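Local coordinates for protein tumor necrosis factor receptor superfamily member grnd (Drosophila melanogaster, PDB 6ZSY) that acts as a cell-surface receptor that binds the TNF cytokine Eiger through its extracellular cysteine-rich domain, promotes JNK signalling and is required for Eiger-induced apoptosis, at residues V14-Y19 / E23-C28; C28-V31 / H37-D40. One frame throughout, in Å; residues are numbered along the deposited sequence. Where two conformers were deposited one is given.

Contact 1: V14-Y19 / E23-C28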
loop_
_atom_site.group_PDB
_atom_site.type_symbol
_atom_site.label_atom_id
_atom_site.label_comp_id
_atom_site.label_asym_id
_atom_site.label_seq_id
_atom_site.Cartn_x
_atom_site.Cartn_y
_atom_site.Cartn_z
ATOM N N VAL A 14 0.167 -8.429 -3.727
ATOM C CA VAL A 14 -1.094 -7.852 -4.243
ATOM C C VAL A 14 -1.816 -7.123 -3.184
ATOM O O VAL A 14 -2.370 -5.998 -3.326
ATOM C CB VAL A 14 -1.967 -8.979 -4.847
ATOM C CG1 VAL A 14 -3.326 -8.400 -5.274
ATOM C CG2 VAL A 14 -1.244 -9.624 -6.016
ATOM N N ASN A 15 -1.921 -7.687 -1.978
ATOM C CA ASN A 15 -2.791 -7.177 -0.949
ATOM C C ASN A 15 -2.163 -6.069 -0.123
ATOM O O ASN A 15 -2.893 -5.402 0.595
ATOM C CB ASN A 15 -3.226 -8.304 0.027
ATOM C CG ASN A 15 -4.059 -9.318 -0.649
ATOM O OD1 ASN A 15 -4.626 -9.118 -1.719
ATOM N ND2 ASN A 15 -4.154 -10.474 0.009
ATOM N N GLU A 16 -0.848 -5.939 -0.200
ATOM C CA GLU A 16 -0.123 -4.992 0.642
ATOM C C GLU A 16 0.890 -4.232 -0.178
ATOM O O GLU A 16 1.216 -4.601 -1.300
ATOM C CB GLU A 16 0.606 -5.754 1.769
ATOM C CG GLU A 16 -0.320 -6.420 2.768
ATOM C CD GLU A 16 0.459 -7.215 3.802
ATOM O OE1 GLU A 16 1.533 -7.731 3.538
ATOM O OE2 GLU A 16 0.012 -7.238 4.978
ATOM N N PHE A 17 1.438 -3.193 0.465
ATOM C CA PHE A 17 2.624 -2.531 -0.039
ATOM C C PHE A 17 3.477 -2.143 1.174
ATOM O O PHE A 17 2.980 -1.937 2.255
ATOM C CB PHE A 17 2.348 -1.321 -0.919
ATOM C CG PHE A 17 1.732 -0.139 -0.184
ATOM C CD1 PHE A 17 0.401 -0.181 0.247
ATOM C CD2 PHE A 17 2.486 0.987 0.057
ATOM C CE1 PHE A 17 -0.138 0.911 0.931
ATOM C CE2 PHE A 17 1.924 2.055 0.725
ATOM C CZ PHE A 17 0.614 2.034 1.165
ATOM N N CYS A 18 4.777 -1.988 0.922
ATOM C CA CYS A 18 5.667 -1.449 1.940
ATOM C C CYS A 18 5.506 0.054 1.953
ATOM O O CYS A 18 5.853 0.732 0.985
ATOM C CB CYS A 18 7.090 -1.864 1.640
ATOM S SG CYS A 18 8.247 -1.054 2.818
ATOM N N TYR A 19 4.958 0.574 3.055
ATOM C CA TYR A 19 4.720 2.010 3.219
ATOM C C TYR A 19 5.973 2.582 3.886
ATOM O O TYR A 19 6.212 2.357 5.069
ATOM C CB TYR A 19 3.504 2.251 4.082
ATOM C CG TYR A 19 3.078 3.678 4.244
ATOM C CD1 TYR A 19 3.261 4.642 3.278
ATOM C CD2 TYR A 19 2.394 4.044 5.397
ATOM C CE1 TYR A 19 2.816 5.968 3.434
ATOM C CE2 TYR A 19 1.943 5.345 5.586
ATOM C CZ TYR A 19 2.149 6.307 4.623
ATOM O OH TYR A 19 1.690 7.561 4.828
ATOM N N GLU A 23 7.652 2.281 7.424
ATOM C CA GLU A 23 8.465 1.094 7.143
ATOM C C GLU A 23 7.740 -0.176 7.639
ATOM O O GLU A 23 8.366 -1.110 8.170
ATOM C CB GLU A 23 9.893 1.218 7.664
ATOM C CG GLU A 23 10.646 2.386 7.031
ATOM C CD GLU A 23 11.072 2.247 5.571
ATOM O OE1 GLU A 23 10.590 1.331 4.864
ATOM O OE2 GLU A 23 11.882 3.101 5.116
ATOM N N ARG A 24 6.419 -0.208 7.385
ATOM C CA ARG A 24 5.609 -1.379 7.655
ATOM C C ARG A 24 4.780 -1.713 6.401
ATOM O O ARG A 24 4.480 -0.838 5.588
ATOM C CB ARG A 24 4.647 -1.121 8.809
ATOM C CG ARG A 24 5.321 -0.789 10.134
ATOM C CD ARG A 24 5.837 -2.026 10.830
ATOM N NE ARG A 24 6.551 -1.751 12.058
ATOM C CZ ARG A 24 7.740 -1.417 12.470
ATOM N NH1 ARG A 24 8.774 -1.993 11.842
ATOM N NH2 ARG A 24 8.048 -0.548 13.424
ATOM N N CYS A 25 4.353 -2.952 6.324
ATOM C CA CYS A 25 3.381 -3.354 5.301
ATOM C C CYS A 25 2.005 -2.774 5.600
ATOM O O CYS A 25 1.579 -2.831 6.747
ATOM C CB CYS A 25 3.281 -4.869 5.213
ATOM S SG CYS A 25 4.847 -5.710 4.850
ATOM N N HIS A 26 1.356 -2.249 4.616
ATOM C CA HIS A 26 0.021 -1.653 4.799
ATOM C C HIS A 26 -0.890 -2.214 3.706
ATOM O O HIS A 26 -0.479 -2.565 2.605
ATOM C CB HIS A 26 -0.014 -0.128 4.724
ATOM C CG HIS A 26 0.487 0.546 5.972
ATOM N ND1 HIS A 26 -0.222 1.411 6.752
ATOM C CD2 HIS A 26 1.719 0.494 6.560
ATOM C CE1 HIS A 26 0.545 1.790 7.730
ATOM N NE2 HIS A 26 1.785 1.266 7.679
ATOM N N PRO A 27 -2.187 -2.268 4.010
ATOM C CA PRO A 27 -3.148 -2.846 3.028
ATOM C C PRO A 27 -3.386 -1.940 1.843
ATOM O O PRO A 27 -3.699 -0.768 1.976
ATOM C CB PRO A 27 -4.436 -3.058 3.825
ATOM C CG PRO A 27 -4.209 -2.479 5.145
ATOM C CD PRO A 27 -2.834 -2.013 5.304
ATOM N N CYS A 28 -3.350 -2.553 0.650
ATOM C CA CYS A 28 -3.665 -1.825 -0.566
ATOM C C CYS A 28 -5.130 -1.387 -0.619
ATOM O O CYS A 28 -5.433 -0.338 -1.155
ATOM C CB CYS A 28 -3.332 -2.656 -1.800
ATOM S SG CYS A 28 -1.560 -2.627 -2.206
HETATM O O HOH W 1 -0.923 -4.806 5.958
#
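The beta hairpin of this small cysteine-rich receptor domain pairs strand 16-19 with strand 24-27, antiparallel and strongly twisted, and ends in a G1 beta bulge where Glu23 and Arg24 both face Tyr19. Phe17 and His26 form a hydrogen-bonded pair, their N-H and C=O groups joined in both directions; beyond them Tyr19 N donates to Arg24 O, while the bonds from Glu23 N and Arg24 N to Tyr19 O are weak. One face of the sheet carries Phe17, Tyr19, Arg24 and His26. There Tyr19 and His26 make a T-shaped stack, planes 77° apart: the CD2 edge of Tyr19 stands over the centre of the imidazole, with Tyr19 CD2 3.6 Å from His26 NE2. With CG opposite its own backbone N (chi1 -175°), Tyr19 carries its ring, and with it CD2, over the imidazole; the backbone pairing sets Tyr19 CB 3.5 Å from His26 CD2. In this conformer His26 NE2 is hydrogen-bonded to Thr22 OG1, which steadies the ring. On the other face lie Cys18 and Cys25, disulfide-bonded to Cys6 and Cys11. Glu16 sends its carboxylate alongside Cys25, with Glu16 OE1 3.7 Å from Cys25 CB; OE1 also accepts from His12 N, and Glu16 OE2 takes a water that donates weakly to Cys25 O. An alanine in place of Glu16 would probably leave His12 N without its carboxylate acceptor and the water at Cys25 O without its stronger partner. At the far end, Cys28 N donates almost straight (172°) to Asn15 O, and Cys28 SG sits 4.0 Å from Phe17 CD1, oblique to the ring.

Contact 2: C28-V31 / H37-D40; sequences CIEV and HNYD
With its first torsion at 46°, Asn38 has its amide carbon tucked between its backbone N and carbonyl carbon, while Glu30, CG opposite its own carbonyl carbon (chi1 -70°), reaches out in an extended chain to meet it. The two ends join in a nearly straight hydrogen bond, Asn38 ND2 to Glu30 OE1 at 2.8 Å. The acceptor lies in the amide plane of Asn38, but the N-H comes to the anti side of the carboxylate and somewhat out of its plane; the two flat groups are turned 50° against each other. Asn38 OD1 lies 3.6 Å from Glu30 CB. Thr36 OG1 lies within hydrogen-bonding reach of both Asn38 OD1 and Glu30 O, two acceptors that must share its one proton.

One residue along the helix and two along the loop, Asp40 N donates to Val31 O at 2.9 Å. The same oxygen is approached by the Tyr39 ring, whose CD1 stands 3.1 Å from Val31 O, and by the CA-H of Tyr39. Beside this bond, in this conformer, Val31 CG2 packs 3.7 Å from Asp40 CB. The carboxylate of Asp40 turns elsewhere: OD1 accepts from Leu43 N. The arrangement is a helix-loop-helix connection, in which the loop folds back on helix 28-32 and Asp40 provides the N-cap of helix 41-48.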
loop_
_atom_site.group_PDB
_atom_site.type_symbol
_atom_site.label_atom_id
_atom_site.label_comp_id
_atom_site.label_asym_id
_atom_site.label_seq_id
_atom_site.Cartn_x
_atom_site.Cartn_y
_atom_site.Cartn_z
ATOM N N CYS A 28 -3.350 -2.553 0.650
ATOM C CA CYS A 28 -3.665 -1.825 -0.566
ATOM C C CYS A 28 -5.130 -1.387 -0.619
ATOM O O CYS A 28 -5.433 -0.338 -1.155
ATOM C CB CYS A 28 -3.332 -2.656 -1.800
ATOM S SG CYS A 28 -1.560 -2.627 -2.206
ATOM N N ILE A 29 -6.044 -2.225 -0.095
ATOM C CA ILE A 29 -7.445 -1.887 -0.239
ATOM C C ILE A 29 -7.718 -0.560 0.415
ATOM O O ILE A 29 -8.552 0.285 0.011
ATOM C CB ILE A 29 -8.336 -2.975 0.327
ATOM C CG1 ILE A 29 -9.806 -2.803 -0.140
ATOM C CG2 ILE A 29 -8.275 -3.047 1.842
ATOM C CD1 ILE A 29 -10.694 -3.926 0.404
ATOM N N GLU A 30 -7.075 -0.288 1.513
ATOM C CA GLU A 30 -7.283 0.937 2.241
ATOM C C GLU A 30 -6.863 2.149 1.457
ATOM O O GLU A 30 -7.619 3.127 1.373
ATOM C CB GLU A 30 -6.560 0.890 3.629
ATOM C CG GLU A 30 -7.326 -0.117 4.472
ATOM C CD GLU A 30 -6.904 -0.049 5.931
ATOM O OE1 GLU A 30 -6.074 0.841 6.218
ATOM O OE2 GLU A 30 -7.421 -0.884 6.679
ATOM N N VAL A 31 -5.670 2.126 0.865
ATOM C CA VAL A 31 -5.161 3.271 0.118
ATOM C C VAL A 31 -5.883 3.502 -1.199
ATOM O O VAL A 31 -5.883 4.641 -1.715
ATOM C CB VAL A 31 -3.631 3.050 0.034
ATOM C CG1 VAL A 31 -3.250 2.034 -1.021
ATOM C CG2 VAL A 31 -2.997 4.405 -0.190
ATOM N N HIS A 37 -10.528 6.530 5.246
ATOM C CA HIS A 37 -9.811 7.617 5.786
ATOM C C HIS A 37 -8.401 7.730 5.267
ATOM O O HIS A 37 -7.837 8.824 5.234
ATOM C CB HIS A 37 -9.834 7.463 7.333
ATOM C CG HIS A 37 -8.771 6.608 7.872
ATOM N ND1 HIS A 37 -8.755 5.246 7.848
ATOM C CD2 HIS A 37 -7.636 7.010 8.460
ATOM C CE1 HIS A 37 -7.639 4.810 8.402
ATOM N NE2 HIS A 37 -6.940 5.862 8.789
ATOM N N ASN A 38 -7.829 6.574 4.835
ATOM C CA ASN A 38 -6.423 6.740 4.398
ATOM C C ASN A 38 -6.247 6.520 2.908
ATOM O O ASN A 38 -5.149 6.294 2.420
ATOM C CB ASN A 38 -5.500 5.843 5.220
ATOM C CG ASN A 38 -6.081 4.444 5.319
ATOM O OD1 ASN A 38 -7.183 4.224 4.848
ATOM N ND2 ASN A 38 -5.352 3.529 5.956
ATOM N N TYR A 39 -7.315 6.769 2.163
ATOM C CA TYR A 39 -7.246 6.824 0.701
ATOM C C TYR A 39 -6.125 7.783 0.265
ATOM O O TYR A 39 -6.014 8.932 0.762
ATOM C CB TYR A 39 -8.575 7.298 0.152
ATOM C CG TYR A 39 -8.535 7.534 -1.338
ATOM C CD1 TYR A 39 -8.388 6.457 -2.216
ATOM C CD2 TYR A 39 -8.642 8.785 -1.878
ATOM C CE1 TYR A 39 -8.320 6.638 -3.583
ATOM C CE2 TYR A 39 -8.611 8.998 -3.277
ATOM C CZ TYR A 39 -8.450 7.907 -4.094
ATOM O OH TYR A 39 -8.430 8.134 -5.468
ATOM N N ASP A 40 -5.339 7.336 -0.713
ATOM C CA ASP A 40 -4.283 8.207 -1.260
ATOM C C ASP A 40 -4.175 7.807 -2.740
ATOM O O ASP A 40 -3.645 6.746 -3.045
ATOM C CB ASP A 40 -3.013 8.053 -0.519
ATOM C CG ASP A 40 -1.919 9.044 -0.920
ATOM O OD1 ASP A 40 -1.658 9.172 -2.110
ATOM O OD2 ASP A 40 -1.297 9.565 0.007
#

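How the contacts relate
Contact 1 and contact 2 follow each other along the chain and share Cys28: the hairpin strand 24-27 runs straight into helix 28-32, where contact 2 begins. Their centres lie about 10 Å apart, and in the conformer described they touch directly where Phe17 CE1 packs 3.8 Å from Val31 CG1. Helix 41-48 meets both, since Leu43 touches Tyr19 and Val31, Cys48 touches Phe17 and Val31, and the Cys28-Cys48 disulfide ties the helix back to the hairpin's end. In an extracellular domain of about fifty residues, with so small a core, the Cys28-Cys48 disulfide and this apolar cluster hold the helical part against the hairpin.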